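Local coordinates for cyclopropane mycolic acid synthase 3 (Mycobacterium tuberculosis, PDB 1L1E), which probably converts a double bond of alpha mycolic acids into a cyclopropane ring, taking the methylene group from S-adenosyl-L-methionine, at residues 55-60 with 79-84. Numbering follows the deposited sequence.
Sequences LALGKL and MRRAIE
With chi1 at -60°, Leu-57 sets CG opposite its own carbonyl carbon, and chi2 at 180° then carries CD1 on toward Ala-82 and Arg-81. This light contact joins two helices of the Rossmann-like methyltransferase fold, 45-58 and 77-86, which lie on the same face of the central sheet with strand 67-71 between them in the chain. One methyl group does all the reaching: CD1 of Leu-57 lies 4.2 Å from CB of Ala-82 and 4.4 Å from CG of Arg-81, so it meets the methyl of one residue and the aliphatic base of the other. Between residues 55-60 and 79-84 no hydrogen bond forms, and the contact is apolar packing. The CA atoms of Leu-57 and Ala-82 stay 7.5 Å apart, a gap that the extended leucine side chain bridges. Leu-68 of strand 67-71, in a stretch thought to bind S-adenosyl-L-methionine, touches both Leu-57 and Ala-82, so the pair packs against the sheet. While CG of Arg-81 lies near the leucine, its guanidinium NH2 forms a salt bridge with OD2 of Asp-54 on helix 45-58. The closest approach across the two segments is CD1 of Leu-57 to the backbone N of Ala-82, 4.1 Å.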
loop_
_atom_site.group_PDB
_atom_site.type_symbol
_atom_site.label_atom_id
_atom_site.label_comp_id
_atom_site.label_asym_id
_atom_site.label_seq_id
_atom_site.Cartn_x
_atom_site.Cartn_y
_atom_site.Cartn_z
ATOM N N LEU A 55 3.581 -10.504 6.784
ATOM C CA LEU A 55 2.244 -10.565 7.370
ATOM C C LEU A 55 1.186 -10.698 6.278
ATOM O O LEU A 55 0.291 -11.542 6.359
ATOM C CB LEU A 55 1.963 -9.308 8.199
ATOM C CG LEU A 55 0.541 -9.196 8.767
ATOM C CD1 LEU A 55 0.326 -10.242 9.876
ATOM C CD2 LEU A 55 0.320 -7.785 9.315
ATOM N N ALA A 56 1.296 -9.858 5.257
ATOM C CA ALA A 56 0.346 -9.875 4.148
ATOM C C ALA A 56 0.411 -11.178 3.378
ATOM O O ALA A 56 -0.597 -11.829 3.167
ATOM C CB ALA A 56 0.614 -8.707 3.216
ATOM N N LEU A 57 1.614 -11.567 2.980
ATOM C CA LEU A 57 1.806 -12.785 2.206
ATOM C C LEU A 57 1.461 -14.050 2.982
ATOM O O LEU A 57 0.981 -15.008 2.402
ATOM C CB LEU A 57 3.242 -12.845 1.689
ATOM C CG LEU A 57 3.644 -11.671 0.784
ATOM C CD1 LEU A 57 5.100 -11.848 0.346
ATOM C CD2 LEU A 57 2.709 -11.607 -0.442
ATOM N N GLY A 58 1.699 -14.051 4.288
ATOM C CA GLY A 58 1.383 -15.219 5.089
ATOM C C GLY A 58 -0.093 -15.570 5.019
ATOM O O GLY A 58 -0.475 -16.728 5.173
ATOM N N LYS A 59 -0.925 -14.562 4.773
ATOM C CA LYS A 59 -2.373 -14.739 4.685
ATOM C C LYS A 59 -2.852 -15.351 3.367
ATOM O O LYS A 59 -3.996 -15.815 3.261
ATOM C CB LYS A 59 -3.064 -13.389 4.904
ATOM C CG LYS A 59 -2.876 -12.836 6.314
ATOM C CD LYS A 59 -3.430 -11.441 6.443
ATOM C CE LYS A 59 -3.271 -10.900 7.853
ATOM N NZ LYS A 59 -3.532 -9.418 7.907
ATOM N N LEU A 60 -1.982 -15.358 2.367
ATOM C CA LEU A 60 -2.336 -15.904 1.060
ATOM C C LEU A 60 -2.016 -17.397 0.946
ATOM O O LEU A 60 -2.187 -17.998 -0.119
ATOM C CB LEU A 60 -1.610 -15.115 -0.036
ATOM C CG LEU A 60 -1.888 -13.610 -0.020
ATOM C CD1 LEU A 60 -1.134 -12.907 -1.145
ATOM C CD2 LEU A 60 -3.373 -13.388 -0.175
ATOM N N MET A 79 7.288 -8.561 -4.249
ATOM C CA MET A 79 7.470 -9.643 -5.194
ATOM C C MET A 79 8.832 -10.304 -4.981
ATOM O O MET A 79 8.950 -11.521 -5.099
ATOM C CB MET A 79 7.338 -9.140 -6.630
ATOM C CG MET A 79 5.930 -8.680 -6.993
ATOM S SD MET A 79 5.745 -8.345 -8.761
ATOM C CE MET A 79 6.520 -6.776 -8.864
ATOM N N ARG A 80 9.860 -9.518 -4.669
ATOM C CA ARG A 80 11.165 -10.129 -4.440
ATOM C C ARG A 80 11.071 -11.080 -3.251
ATOM O O ARG A 80 11.585 -12.192 -3.298
ATOM C CB ARG A 80 12.246 -9.085 -4.152
ATOM C CG ARG A 80 13.623 -9.726 -4.125
ATOM C CD ARG A 80 14.653 -8.946 -3.348
ATOM N NE ARG A 80 15.913 -9.681 -3.371
ATOM C CZ ARG A 80 16.753 -9.681 -4.400
ATOM N NH1 ARG A 80 16.472 -8.969 -5.484
ATOM N NH2 ARG A 80 17.858 -10.415 -4.359
ATOM N N ARG A 81 10.417 -10.636 -2.180
ATOM C CA ARG A 81 10.255 -11.472 -1.003
ATOM C C ARG A 81 9.467 -12.737 -1.364
ATOM O O ARG A 81 9.856 -13.848 -0.991
ATOM C CB ARG A 81 9.521 -10.706 0.107
ATOM C CG ARG A 81 9.399 -11.478 1.427
ATOM C CD ARG A 81 10.754 -11.632 2.126
ATOM N NE ARG A 81 10.588 -12.030 3.517
ATOM C CZ ARG A 81 11.576 -12.154 4.402
ATOM N NH1 ARG A 81 12.836 -11.912 4.055
ATOM N NH2 ARG A 81 11.296 -12.518 5.644
ATOM N N ALA A 82 8.358 -12.572 -2.080
ATOM C CA ALA A 82 7.536 -13.720 -2.483
ATOM C C ALA A 82 8.366 -14.792 -3.193
ATOM O O ALA A 82 8.192 -15.992 -2.953
ATOM C CB ALA A 82 6.397 -13.262 -3.395
ATOM N N ILE A 83 9.260 -14.356 -4.073
ATOM C CA ILE A 83 10.104 -15.293 -4.817
ATOM C C ILE A 83 11.086 -15.996 -3.888
ATOM O O ILE A 83 11.097 -17.221 -3.797
ATOM C CB ILE A 83 10.937 -14.574 -5.909
ATOM C CG1 ILE A 83 10.016 -13.924 -6.942
ATOM C CG2 ILE A 83 11.878 -15.582 -6.585
ATOM C CD1 ILE A 83 10.751 -13.177 -8.042
ATOM N N GLU A 84 11.889 -15.204 -3.191
ATOM C CA GLU A 84 12.919 -15.721 -2.286
ATOM C C GLU A 84 12.458 -16.502 -1.065
ATOM O O GLU A 84 13.001 -17.572 -0.775
ATOM C CB GLU A 84 13.830 -14.581 -1.837
ATOM C CG GLU A 84 14.661 -13.985 -2.950
ATOM C CD GLU A 84 15.547 -12.858 -2.465
ATOM O OE1 GLU A 84 16.301 -12.300 -3.293
ATOM O OE2 GLU A 84 15.488 -12.531 -1.253
#